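Local structure of Dps family DNA-binding stress response protein (2C41) at residues Q10-L15 against L67-Q72; Q19-V24 against A84-S89; N28-H33 against L47-G52; L35-L40 against L93-M98; F56-E61 against T133-T138. The protein probably binds and oxidises iron and binds DNA, as a stress protein of the Dps branch of the ferritin-like family. One frame throughout, in Å; residues are numbered along the deposited sequence.

Helix 6-35 supplies the first half of interactions 1, 2 and 3 in turn. Interaction 3 closes the shortest loop, returning from 28-33 to 47-52 on helix 41-68. It is nested inside the longer loops of interaction 1, closed at 67-72, and interaction 2, closed at 84-89. Those two cross each other. Interaction 4 joins the turn at 35-40 to the start of helix 95-122 and crosses interactions 1, 2 and 3. Interaction 5 ties helix 41-68 to helix 126-149. It follows interaction 3 in series and crosses interactions 1, 2 and 4. Together they link the four long helices and both ends of the long connection before helix 95-122.

Interaction 1: Q10-L15 against L67-Q72; sequences QVLTTL and LMLDGQ
Gly71 offers only its CA to Leu12. A CB here would lie 2.8 Å from Leu12 CD2, a clash with that side chain as it stands. As it is, Leu12 CD1 lies 4.2 Å from Gly71 CA. The bend that brings the glycine here is made by Asp70, which has a positive phi of 65°. Asp70 N bonds to Leu67 O and Gly71 N to Ser66 O, and this ends helix 41-68.
Leu69 carries most of the apolar contact. Its CG stands anti to the carbonyl carbon, with chi1 at -62°, and its side chain runs toward helix 6-35. Its CD1 meets Leu15 CD1 at 3.5 Å. Val11 CG1 comes to the same methyl, Leu69 CD1, at 3.9 Å. Both side chains meet Leu69 crosswise. Leu12 instead lies alongside it, pointing the other way, with CD2 3.9 Å from Leu69 CB. Thr128 of helix 126-149 also packs on Val11, Leu15 and Leu69.
The polar link runs through one water. It donates to Leu12 O at 2.7 Å and, weakly, to Gln72 O at 3.4 Å. Gln72 O also accepts from Lys16 NZ. The side chain of Asp70 leads away from helix 6-35 and forms a salt bridge with Arg143 of a second subunit.
The contact closes one end of the ferritin-like four-helix bundle: a Schellman motif stops one long helix, and the leucine within its turn packs near the start of another.

Interaction 2: Q19-V24 against A84-S89; sequences QANAVV and ATVTPS
The flat amide of Asn21 lies against the turn made by Ala84, Thr85 and Val86. Val86 CG1 sits over one face, 3.7 Å from Asn21 CG. Thr85 N and Thr85 OG1 lie at the edge, near the amide plane, one close to each end of the group. Val86 N is also close but is tilted well out of that plane. Thr85 OG1 has a hydrogen bond to Glu112 of helix 95-122.
The rest of the contact is apolar. Val24 works with both methyls. Its CG1 stands anti to the backbone N, with chi1 at 173°, and this methyl points to Val86 and Pro88. Val24 CG1 is 3.6 Å from Val86 CG2, and also lies 3.6 Å from Pro88 CA. Its other methyl, CG2, meets Ala84 CB at 3.8 Å. Val24 and Val86 lie side by side, running oppositely. One helical turn earlier, Ala20 CB faces Ala84 CB at 4.0 Å. Here the chains come very near, with Ala20 CA and Ala84 CA 4.9 Å apart.
Pro88 also packs on Pro77 of a third subunit, so the loop lies between its own helix and a neighbour.
Ala84 is the first residue to leave helix 80-83. A short helix within the long connection between the second and third bundle helices is a hallmark of the Dps fold, and this contact lays that connection against helix 6-35.

Interaction 3: N28-H33 against L47-G52; sequences NYKKYH and LFEEQG
Lys30 NZ is gripped by Glu49 OE1 at 2.8 Å, in a salt bridge that uses the syn lone pair of the carboxylate. Asp60 of a third subunit makes a second salt bridge to the same amine. A water donates to Glu49 OE2 at 2.6 Å and accepts a weak bond from Lys30 NZ. The lysine chain leaves its helix away from the partner and gets back by bending at chi2 (-48°) and chi3.
Glu49 OE1 also lies over the centre of one face of the His33 ring. His33 ND1 bonds to His45 O, and its ring stacks on that of His45.
Phe48 fills the middle. Tyr32 CB sits over its face in a CH-pi contact, 3.5 Å from the ring centroid. Tyr29 CE1 comes to the edge of the same ring, 3.8 Å from Phe48 CD2. Gly52 lets Tyr29 close in, with Tyr29 CB 3.6 Å from Gly52 CA.
The helix segments run nearly antiparallel, at 164°, with axes 8.3 Å apart. This is the close helix pair of a ferritin-like bundle, with histidines and acids gathered at a subunit interface, consistent with where Dps proteins place their iron-oxidation site.

Interaction 4: L35-L40 against L93-M98; sequences LTYGPL and LTVKQM
Val95 and Tyr37 make the tight part of this contact, while the side at Leu35 and Leu93 is bridged by water. Val95 CG2 lies over one face of the Tyr37 ring, 4.0 Å from its centroid, in a CH-pi contact. The same methyl, Val95 CG2, is 3.4 Å from Tyr37 O and just as near Thr36 OG1. That hydroxyl is buried with no polar partner in the model. Tyr37 CG stands between the backbone N and carbonyl carbon, with chi1 at 61°, which lays the ring along the start of helix 95-122. Its OH comes 3.2 Å from Thr94 CA and bonds to Gly153 O of a fifth subunit. Thr94 and Gln97 form a capping box at that helix start. The buried Met98 adds to the packing, with CE 3.9 Å from Leu35 CB.
On the looser side, a water donates to Leu93 O at 2.9 Å and, weakly, to Leu35 O at 3.5 Å.
Replacing Tyr37 by an alanine would probably strip the ring from one side of Val95 CG2 and leave Gly153 O of the fifth subunit without this hydroxyl donor.
Within the chain the turn is held by methyl and ring contacts, and the polar end of the tyrosine serves the joint between subunits.

Interaction 5: F56-E61 against T133-T138; sequences FAMIDE and TRLVQT
Segments 56-61 and 133-138 run nearly antiparallel, at 164°, with axes 11.5 Å apart and the CA atoms of Met58 and Leu135 nearest each other. At this spacing the side chains must span the gap.
Glu61 and Arg134 approach from opposite directions and pair end-on. Arg134 NH2 donates to Glu61 OE1 at 3.0 Å, almost straight at 170°. Arg134 NH1 donates to Glu61 OE2 at 2.8 Å. The carboxylate and guanidinium planes are only 26° apart. The two strong bonds use different oxygens, which should hold both groups against turning.
Beside this salt bridge the contact is apolar. Met58 reaches across with its chain extended beyond CG. Its CG lies 3.8 Å from Leu135 CD2, and its tip, CE, touches Thr138 CG2 at 3.6 Å. Leu135 CD2 also comes 3.5 Å from Glu61 OE1, so one leucine methyl borders both parts. Leu135 packs further on Met113 of helix 95-122.
A leucine at Glu61 is likely to leave the guanidinium of Arg134 without its carboxylate mate and freer to swing.
The chemistry is split: a paired charge bridges the two helices on their more exposed side, and the buried Met58 and Leu135, with the Thr138 methyl, fill the gap beside it.

Interaction 1: Q10-L15 against L67-Q72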
# COMPACT_ATOMS: atom_id res chain seq x y z
N GLN C 10 9.34 -39.49 18.34
CA GLN C 10 10.01 -38.53 19.22
C GLN C 10 9.91 -37.11 18.68
O GLN C 10 9.70 -36.18 19.45
CB GLN C 10 11.48 -38.91 19.43
CG GLN C 10 11.66 -40.13 20.34
CD GLN C 10 13.11 -40.51 20.52
OE1 GLN C 10 13.96 -39.67 20.83
NE2 GLN C 10 13.41 -41.79 20.33
N VAL C 11 10.07 -36.93 17.37
CA VAL C 11 9.92 -35.60 16.77
C VAL C 11 8.53 -35.02 17.06
O VAL C 11 8.40 -33.86 17.47
CB VAL C 11 10.20 -35.61 15.25
CG1 VAL C 11 9.74 -34.30 14.62
CG2 VAL C 11 11.67 -35.81 14.98
N LEU C 12 7.49 -35.83 16.87
CA LEU C 12 6.13 -35.39 17.14
C LEU C 12 5.95 -34.97 18.59
O LEU C 12 5.31 -33.96 18.88
CB LEU C 12 5.12 -36.47 16.74
CG LEU C 12 4.99 -36.68 15.23
CD1 LEU C 12 4.13 -37.91 14.93
CD2 LEU C 12 4.42 -35.43 14.57
N THR C 13 6.55 -35.74 19.50
CA THR C 13 6.52 -35.40 20.93
C THR C 13 7.14 -34.01 21.16
O THR C 13 6.57 -33.20 21.89
CB THR C 13 7.22 -36.50 21.77
OG1 THR C 13 6.48 -37.72 21.64
CG2 THR C 13 7.32 -36.11 23.24
N THR C 14 8.28 -33.73 20.52
CA THR C 14 8.93 -32.43 20.67
C THR C 14 8.02 -31.30 20.16
O THR C 14 7.95 -30.25 20.79
CB THR C 14 10.31 -32.32 19.98
OG1 THR C 14 10.16 -32.16 18.55
CG2 THR C 14 11.20 -33.53 20.31
N LEU C 15 7.33 -31.53 19.05
CA LEU C 15 6.49 -30.47 18.47
C LEU C 15 5.33 -30.12 19.39
O LEU C 15 4.97 -28.96 19.52
CB LEU C 15 5.98 -30.84 17.07
CG LEU C 15 7.05 -30.81 15.98
CD1 LEU C 15 6.65 -31.66 14.78
CD2 LEU C 15 7.39 -29.35 15.55
N LEU C 67 0.87 -31.79 11.81
CA LEU C 67 -0.03 -32.25 10.75
C LEU C 67 0.72 -32.64 9.48
O LEU C 67 0.37 -33.63 8.83
CB LEU C 67 -1.07 -31.17 10.40
CG LEU C 67 -2.31 -30.88 11.25
CD1 LEU C 67 -2.93 -32.11 11.91
CD2 LEU C 67 -2.04 -29.82 12.27
N MET C 68 1.76 -31.88 9.14
CA MET C 68 2.56 -32.16 7.95
C MET C 68 3.37 -33.46 8.07
O MET C 68 3.84 -34.01 7.06
CB MET C 68 3.48 -30.98 7.63
CG MET C 68 2.72 -29.76 7.18
SD MET C 68 3.80 -28.32 7.00
CE MET C 68 2.79 -27.14 7.84
N LEU C 69 3.52 -33.91 9.31
CA LEU C 69 4.24 -35.16 9.62
C LEU C 69 3.26 -36.30 9.92
O LEU C 69 3.65 -37.32 10.49
CB LEU C 69 5.19 -34.93 10.80
CG LEU C 69 6.31 -33.90 10.58
CD1 LEU C 69 7.07 -33.65 11.89
CD2 LEU C 69 7.26 -34.33 9.49
N ASP C 70 2.01 -36.11 9.52
CA ASP C 70 0.94 -37.11 9.68
C ASP C 70 0.60 -37.39 11.15
O ASP C 70 0.08 -38.46 11.49
CB ASP C 70 1.28 -38.42 8.93
CG ASP C 70 1.37 -38.22 7.44
OD1 ASP C 70 1.90 -39.12 6.75
OD2 ASP C 70 0.90 -37.17 6.94
N GLY C 71 0.89 -36.42 12.01
CA GLY C 71 0.51 -36.49 13.42
C GLY C 71 -0.58 -35.48 13.73
O GLY C 71 -1.24 -34.96 12.83
N GLN C 72 -0.76 -35.21 15.02
CA GLN C 72 -1.71 -34.20 15.47
C GLN C 72 -1.03 -33.25 16.45
O GLN C 72 -0.23 -33.69 17.28
CB GLN C 72 -2.90 -34.85 16.16
CG GLN C 72 -3.84 -35.62 15.23
CD GLN C 72 -5.18 -35.90 15.87
OE1 GLN C 72 -6.17 -36.13 15.19
NE2 GLN C 72 -5.22 -35.87 17.20
O HOH W 1 3.12 -33.89 17.30

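Interaction 2: Q19-V24 against A84-S89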
# COMPACT_ATOMS: atom_id res chain seq x y z
N GLN C 19 4.98 -26.51 20.82
CA GLN C 19 3.74 -25.78 20.51
C GLN C 19 3.08 -25.29 21.79
O GLN C 19 2.69 -24.13 21.89
CB GLN C 19 2.77 -26.68 19.74
CG GLN C 19 1.41 -26.01 19.49
CD GLN C 19 0.29 -27.00 19.31
OE1 GLN C 19 -0.89 -26.63 19.39
NE2 GLN C 19 0.63 -28.25 19.07
N ALA C 20 2.96 -26.19 22.77
CA ALA C 20 2.39 -25.86 24.08
C ALA C 20 3.17 -24.72 24.74
O ALA C 20 2.56 -23.80 25.29
CB ALA C 20 2.35 -27.10 24.99
N ASN C 21 4.50 -24.78 24.67
CA ASN C 21 5.36 -23.72 25.19
C ASN C 21 5.11 -22.37 24.52
O ASN C 21 5.10 -21.34 25.18
CB ASN C 21 6.85 -24.08 25.10
CG ASN C 21 7.28 -25.11 26.14
OD1 ASN C 21 8.36 -25.69 26.04
ND2 ASN C 21 6.44 -25.33 27.13
N ALA C 22 4.88 -22.39 23.20
CA ALA C 22 4.59 -21.16 22.47
C ALA C 22 3.29 -20.53 22.97
O ALA C 22 3.20 -19.31 23.15
CB ALA C 22 4.52 -21.43 20.98
N VAL C 23 2.28 -21.36 23.19
CA VAL C 23 0.98 -20.89 23.70
C VAL C 23 1.13 -20.26 25.09
O VAL C 23 0.65 -19.14 25.32
CB VAL C 23 -0.07 -22.03 23.73
CG1 VAL C 23 -1.33 -21.60 24.48
CG2 VAL C 23 -0.39 -22.49 22.30
N VAL C 24 1.79 -20.96 26.01
CA VAL C 24 1.98 -20.43 27.38
C VAL C 24 2.85 -19.18 27.38
O VAL C 24 2.56 -18.21 28.08
CB VAL C 24 2.54 -21.52 28.34
CG1 VAL C 24 2.89 -20.92 29.73
CG2 VAL C 24 1.54 -22.63 28.48
N ALA C 84 3.12 -28.29 28.37
CA ALA C 84 4.12 -27.22 28.42
C ALA C 84 5.15 -27.46 29.52
O ALA C 84 4.82 -27.96 30.60
CB ALA C 84 3.46 -25.85 28.63
N THR C 85 6.40 -27.12 29.22
CA THR C 85 7.47 -27.15 30.20
C THR C 85 7.88 -25.75 30.68
O THR C 85 8.53 -25.63 31.71
CB THR C 85 8.70 -27.90 29.69
OG1 THR C 85 9.09 -27.35 28.42
CG2 THR C 85 8.39 -29.38 29.54
N VAL C 86 7.53 -24.70 29.93
CA VAL C 86 7.71 -23.33 30.43
C VAL C 86 6.77 -23.06 31.61
O VAL C 86 5.70 -23.66 31.72
CB VAL C 86 7.52 -22.24 29.34
CG1 VAL C 86 8.55 -22.40 28.25
CG2 VAL C 86 6.13 -22.28 28.76
N THR C 87 7.19 -22.17 32.50
CA THR C 87 6.40 -21.83 33.67
C THR C 87 5.26 -20.87 33.29
O THR C 87 5.53 -19.77 32.78
CB THR C 87 7.26 -21.16 34.77
OG1 THR C 87 8.26 -22.08 35.22
CG2 THR C 87 6.40 -20.74 35.95
N PRO C 88 4.00 -21.28 33.52
CA PRO C 88 2.93 -20.31 33.32
C PRO C 88 3.00 -19.26 34.44
O PRO C 88 3.21 -19.61 35.60
CB PRO C 88 1.65 -21.15 33.42
CG PRO C 88 2.03 -22.31 34.29
CD PRO C 88 3.48 -22.59 33.98
N SER C 89 2.89 -17.99 34.07
CA SER C 89 3.07 -16.92 35.04
C SER C 89 1.99 -16.98 36.11
O SER C 89 0.82 -17.24 35.80
CB SER C 89 3.03 -15.56 34.34
OG SER C 89 3.50 -14.55 35.21

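Interaction 3: N28-H33 against L47-G52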
# COMPACT_ATOMS: atom_id res chain seq x y z
N ASN C 28 1.77 -15.61 28.71
CA ASN C 28 2.64 -14.89 29.65
C ASN C 28 2.94 -13.47 29.15
O ASN C 28 2.84 -12.52 29.91
CB ASN C 28 3.96 -15.62 29.88
CG ASN C 28 3.83 -16.82 30.79
OD1 ASN C 28 4.81 -17.55 31.00
ND2 ASN C 28 2.66 -17.03 31.34
N TYR C 29 3.32 -13.35 27.88
CA TYR C 29 3.59 -12.03 27.29
C TYR C 29 2.40 -11.08 27.38
O TYR C 29 2.57 -9.88 27.64
CB TYR C 29 4.10 -12.14 25.86
CG TYR C 29 5.61 -12.11 25.74
CD1 TYR C 29 6.35 -11.04 26.25
CD2 TYR C 29 6.30 -13.15 25.12
CE1 TYR C 29 7.74 -10.99 26.14
CE2 TYR C 29 7.70 -13.12 25.00
CZ TYR C 29 8.40 -12.04 25.51
OH TYR C 29 9.77 -11.99 25.41
N LYS C 30 1.20 -11.62 27.19
CA LYS C 30 -0.01 -10.82 27.32
C LYS C 30 -0.18 -10.32 28.75
O LYS C 30 -0.52 -9.16 28.97
CB LYS C 30 -1.24 -11.58 26.82
CG LYS C 30 -1.30 -11.75 25.29
CD LYS C 30 -1.03 -10.44 24.51
CE LYS C 30 -2.14 -9.40 24.73
NZ LYS C 30 -2.25 -8.43 23.61
N LYS C 31 0.08 -11.19 29.73
CA LYS C 31 0.06 -10.76 31.13
C LYS C 31 1.01 -9.58 31.34
O LYS C 31 0.61 -8.56 31.91
CB LYS C 31 0.40 -11.91 32.08
CG LYS C 31 0.67 -11.46 33.50
CD LYS C 31 0.85 -12.66 34.41
CE LYS C 31 1.09 -12.22 35.86
NZ LYS C 31 1.45 -13.41 36.69
N TYR C 32 2.25 -9.70 30.86
CA TYR C 32 3.22 -8.62 31.04
C TYR C 32 2.76 -7.34 30.35
O TYR C 32 2.81 -6.26 30.93
CB TYR C 32 4.62 -9.04 30.57
CG TYR C 32 5.08 -10.41 31.03
CD1 TYR C 32 4.72 -10.92 32.29
CD2 TYR C 32 5.90 -11.19 30.21
CE1 TYR C 32 5.15 -12.20 32.71
CE2 TYR C 32 6.34 -12.45 30.62
CZ TYR C 32 5.96 -12.95 31.86
OH TYR C 32 6.40 -14.19 32.23
N HIS C 33 2.30 -7.47 29.11
CA HIS C 33 1.73 -6.37 28.34
C HIS C 33 0.64 -5.65 29.15
O HIS C 33 0.66 -4.43 29.27
CB HIS C 33 1.16 -6.94 27.03
CG HIS C 33 0.47 -5.94 26.15
ND1 HIS C 33 1.13 -4.91 25.52
CD2 HIS C 33 -0.82 -5.87 25.73
CE1 HIS C 33 0.28 -4.23 24.78
NE2 HIS C 33 -0.91 -4.80 24.89
N LEU C 47 7.07 -3.39 24.03
CA LEU C 47 8.01 -4.51 23.99
C LEU C 47 7.30 -5.84 24.16
O LEU C 47 7.51 -6.77 23.38
CB LEU C 47 9.10 -4.36 25.05
CG LEU C 47 10.08 -5.55 25.10
CD1 LEU C 47 11.13 -5.45 24.00
CD2 LEU C 47 10.72 -5.61 26.48
N PHE C 48 6.45 -5.93 25.19
CA PHE C 48 5.76 -7.18 25.49
C PHE C 48 4.80 -7.58 24.37
O PHE C 48 4.68 -8.76 24.07
CB PHE C 48 5.06 -7.09 26.84
CG PHE C 48 6.01 -6.95 28.01
CD1 PHE C 48 5.79 -6.01 29.01
CD2 PHE C 48 7.13 -7.79 28.11
CE1 PHE C 48 6.67 -5.89 30.10
CE2 PHE C 48 8.01 -7.69 29.19
CZ PHE C 48 7.80 -6.74 30.18
N GLU C 49 4.15 -6.60 23.76
CA GLU C 49 3.27 -6.89 22.62
C GLU C 49 4.07 -7.36 21.41
O GLU C 49 3.68 -8.31 20.73
CB GLU C 49 2.41 -5.67 22.29
CG GLU C 49 1.36 -5.94 21.21
CD GLU C 49 0.18 -6.80 21.68
OE1 GLU C 49 0.18 -7.36 22.80
OE2 GLU C 49 -0.78 -6.93 20.89
N GLU C 50 5.20 -6.70 21.15
CA GLU C 50 6.02 -7.01 19.98
C GLU C 50 6.61 -8.41 20.07
O GLU C 50 6.47 -9.22 19.15
CB GLU C 50 7.12 -5.97 19.81
CG GLU C 50 6.58 -4.63 19.34
CD GLU C 50 7.55 -3.48 19.56
OE1 GLU C 50 8.51 -3.63 20.36
OE2 GLU C 50 7.32 -2.42 18.96
N GLN C 51 7.24 -8.71 21.21
CA GLN C 51 7.84 -10.04 21.39
C GLN C 51 6.74 -11.10 21.53
O GLN C 51 6.85 -12.19 20.97
CB GLN C 51 8.86 -10.03 22.54
CG GLN C 51 9.92 -8.93 22.30
CD GLN C 51 11.23 -9.10 23.05
OE1 GLN C 51 12.25 -8.59 22.61
NE2 GLN C 51 11.22 -9.80 24.18
N GLY C 52 5.65 -10.74 22.21
CA GLY C 52 4.49 -11.62 22.30
C GLY C 52 3.93 -12.00 20.94
O GLY C 52 3.57 -13.16 20.71
O HOH W 2 -3.22 -7.68 21.03

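Interaction 4: L35-L40 against L93-M98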
# COMPACT_ATOMS: atom_id res chain seq x y z
N LEU C 35 -0.16 -5.91 32.51
CA LEU C 35 0.09 -5.61 33.91
C LEU C 35 1.34 -4.78 34.17
O LEU C 35 1.61 -4.40 35.31
CB LEU C 35 0.12 -6.90 34.75
CG LEU C 35 -1.15 -7.76 34.72
CD1 LEU C 35 -1.10 -8.79 35.83
CD2 LEU C 35 -2.44 -6.93 34.84
N THR C 36 2.09 -4.47 33.12
CA THR C 36 3.27 -3.64 33.30
C THR C 36 2.85 -2.22 33.75
O THR C 36 1.72 -1.78 33.51
CB THR C 36 4.22 -3.68 32.07
OG1 THR C 36 5.51 -3.16 32.42
CG2 THR C 36 3.62 -2.93 30.89
N TYR C 37 3.75 -1.54 34.45
CA TYR C 37 3.41 -0.27 35.11
C TYR C 37 4.68 0.53 35.35
O TYR C 37 5.79 0.00 35.21
CB TYR C 37 2.69 -0.54 36.43
CG TYR C 37 3.53 -1.33 37.43
CD1 TYR C 37 4.31 -0.66 38.38
CD2 TYR C 37 3.55 -2.73 37.42
CE1 TYR C 37 5.10 -1.38 39.30
CE2 TYR C 37 4.32 -3.46 38.32
CZ TYR C 37 5.09 -2.78 39.26
OH TYR C 37 5.86 -3.50 40.16
N GLY C 38 4.52 1.79 35.74
CA GLY C 38 5.64 2.64 36.07
C GLY C 38 6.04 3.54 34.91
O GLY C 38 5.44 3.48 33.83
N PRO C 39 7.08 4.36 35.12
CA PRO C 39 7.53 5.35 34.14
C PRO C 39 8.00 4.78 32.79
O PRO C 39 8.18 5.55 31.84
CB PRO C 39 8.70 6.05 34.85
CG PRO C 39 8.51 5.78 36.30
CD PRO C 39 7.87 4.42 36.37
N LEU C 40 8.20 3.47 32.71
CA LEU C 40 8.60 2.82 31.46
C LEU C 40 7.40 2.22 30.73
O LEU C 40 7.57 1.42 29.79
CB LEU C 40 9.63 1.71 31.74
CG LEU C 40 10.81 2.08 32.63
CD1 LEU C 40 11.71 0.86 32.88
CD2 LEU C 40 11.62 3.24 32.05
N LEU C 93 3.37 -9.59 40.01
CA LEU C 93 4.81 -9.49 39.79
C LEU C 93 5.22 -8.05 39.55
O LEU C 93 4.45 -7.26 38.98
CB LEU C 93 5.22 -10.31 38.55
CG LEU C 93 4.85 -11.79 38.45
CD1 LEU C 93 5.26 -12.33 37.08
CD2 LEU C 93 5.50 -12.60 39.56
N THR C 94 6.43 -7.69 39.98
CA THR C 94 7.01 -6.41 39.58
C THR C 94 7.42 -6.50 38.12
O THR C 94 7.52 -7.61 37.56
CB THR C 94 8.26 -6.03 40.41
OG1 THR C 94 9.33 -6.93 40.10
CG2 THR C 94 7.97 -6.05 41.92
N VAL C 95 7.66 -5.36 37.49
CA VAL C 95 8.16 -5.35 36.12
C VAL C 95 9.49 -6.12 36.02
O VAL C 95 9.68 -6.93 35.11
CB VAL C 95 8.28 -3.91 35.55
CG1 VAL C 95 8.80 -3.94 34.13
CG2 VAL C 95 6.91 -3.23 35.57
N LYS C 96 10.40 -5.88 36.98
CA LYS C 96 11.67 -6.61 37.01
C LYS C 96 11.44 -8.13 37.02
O LYS C 96 12.08 -8.86 36.27
CB LYS C 96 12.52 -6.18 38.21
CG LYS C 96 13.84 -6.94 38.33
CD LYS C 96 14.74 -6.33 39.38
CE LYS C 96 16.11 -6.98 39.33
NZ LYS C 96 17.17 -6.02 39.72
N GLN C 97 10.52 -8.58 37.88
CA GLN C 97 10.17 -10.00 37.98
C GLN C 97 9.60 -10.56 36.68
O GLN C 97 9.89 -11.68 36.30
CB GLN C 97 9.18 -10.24 39.13
CG GLN C 97 9.87 -10.27 40.49
CD GLN C 97 8.89 -10.25 41.66
OE1 GLN C 97 7.75 -9.79 41.55
NE2 GLN C 97 9.36 -10.75 42.81
N MET C 98 8.76 -9.77 36.00
CA MET C 98 8.21 -10.19 34.70
C MET C 98 9.32 -10.46 33.70
O MET C 98 9.32 -11.49 33.01
CB MET C 98 7.29 -9.11 34.13
CG MET C 98 6.00 -8.90 34.89
SD MET C 98 5.10 -7.50 34.19
CE MET C 98 3.95 -7.19 35.54
O HOH W 3 1.83 -6.39 38.12

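Interaction 5: F56-E61 against T133-T138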
# COMPACT_ATOMS: atom_id res chain seq x y z
N PHE C 56 3.64 -15.58 19.29
CA PHE C 56 2.31 -15.97 18.82
C PHE C 56 2.35 -16.68 17.47
O PHE C 56 1.72 -17.73 17.31
CB PHE C 56 1.39 -14.75 18.68
CG PHE C 56 0.07 -15.07 18.04
CD1 PHE C 56 -0.14 -14.82 16.69
CD2 PHE C 56 -0.95 -15.66 18.79
CE1 PHE C 56 -1.36 -15.14 16.08
CE2 PHE C 56 -2.18 -15.97 18.19
CZ PHE C 56 -2.37 -15.71 16.84
N ALA C 57 3.09 -16.10 16.53
CA ALA C 57 3.19 -16.62 15.16
C ALA C 57 3.71 -18.05 15.14
O ALA C 57 3.42 -18.82 14.21
CB ALA C 57 4.09 -15.73 14.33
N MET C 58 4.49 -18.41 16.15
CA MET C 58 5.08 -19.74 16.24
C MET C 58 4.07 -20.83 16.55
O MET C 58 4.30 -21.99 16.21
CB MET C 58 6.17 -19.77 17.30
CG MET C 58 7.27 -18.76 17.03
SD MET C 58 8.55 -18.98 18.28
CE MET C 58 9.51 -17.49 18.03
N ILE C 59 2.96 -20.46 17.19
CA ILE C 59 1.95 -21.44 17.59
C ILE C 59 1.45 -22.22 16.39
O ILE C 59 1.47 -23.45 16.38
CB ILE C 59 0.76 -20.78 18.34
CG1 ILE C 59 1.24 -20.11 19.63
CG2 ILE C 59 -0.32 -21.82 18.61
CD1 ILE C 59 0.26 -19.11 20.21
N ASP C 60 0.99 -21.51 15.36
CA ASP C 60 0.45 -22.17 14.18
C ASP C 60 1.52 -22.94 13.40
O ASP C 60 1.26 -24.02 12.88
CB ASP C 60 -0.26 -21.17 13.28
CG ASP C 60 -1.14 -21.85 12.26
OD1 ASP C 60 -0.74 -21.86 11.08
OD2 ASP C 60 -2.18 -22.42 12.63
N GLU C 61 2.74 -22.39 13.35
CA GLU C 61 3.85 -23.05 12.65
C GLU C 61 4.18 -24.41 13.28
O GLU C 61 4.35 -25.41 12.58
CB GLU C 61 5.11 -22.19 12.68
CG GLU C 61 5.01 -20.91 11.90
CD GLU C 61 6.38 -20.47 11.46
OE1 GLU C 61 7.01 -19.69 12.19
OE2 GLU C 61 6.83 -20.94 10.40
N THR C 133 15.52 -24.27 14.10
CA THR C 133 16.72 -23.46 13.87
C THR C 133 16.36 -21.99 13.60
O THR C 133 17.03 -21.08 14.08
CB THR C 133 17.57 -24.03 12.74
OG1 THR C 133 18.03 -25.34 13.11
CG2 THR C 133 18.79 -23.15 12.44
N ARG C 134 15.29 -21.78 12.83
CA ARG C 134 14.79 -20.42 12.57
C ARG C 134 14.17 -19.80 13.83
O ARG C 134 14.50 -18.67 14.21
CB ARG C 134 13.79 -20.43 11.41
CG ARG C 134 13.08 -19.09 11.18
CD ARG C 134 12.37 -19.02 9.83
NE ARG C 134 11.47 -20.15 9.60
CZ ARG C 134 10.23 -20.25 10.09
NH1 ARG C 134 9.50 -21.33 9.80
NH2 ARG C 134 9.69 -19.29 10.84
N LEU C 135 13.26 -20.54 14.46
CA LEU C 135 12.52 -20.01 15.60
C LEU C 135 13.41 -19.68 16.79
O LEU C 135 13.18 -18.69 17.49
CB LEU C 135 11.39 -20.95 16.02
CG LEU C 135 10.26 -21.22 15.02
CD1 LEU C 135 9.12 -21.98 15.71
CD2 LEU C 135 9.75 -19.92 14.37
N VAL C 136 14.44 -20.50 17.02
CA VAL C 136 15.31 -20.27 18.18
C VAL C 136 16.01 -18.90 18.11
O VAL C 136 16.27 -18.29 19.15
CB VAL C 136 16.28 -21.46 18.42
CG1 VAL C 136 17.48 -21.39 17.48
CG2 VAL C 136 16.73 -21.51 19.88
N GLN C 137 16.28 -18.41 16.90
CA GLN C 137 16.94 -17.11 16.73
C GLN C 137 16.05 -15.96 17.22
O GLN C 137 16.54 -14.98 17.79
CB GLN C 137 17.38 -16.90 15.28
CG GLN C 137 18.40 -17.94 14.83
CD GLN C 137 18.64 -17.93 13.33
OE1 GLN C 137 18.28 -18.88 12.61
NE2 GLN C 137 19.22 -16.84 12.84
N THR C 138 14.74 -16.09 17.01
CA THR C 138 13.79 -15.11 17.53
C THR C 138 13.80 -15.12 19.07
O THR C 138 13.83 -14.07 19.71
CB THR C 138 12.39 -15.35 16.95
OG1 THR C 138 12.45 -15.09 15.54
CG2 THR C 138 11.35 -14.45 17.59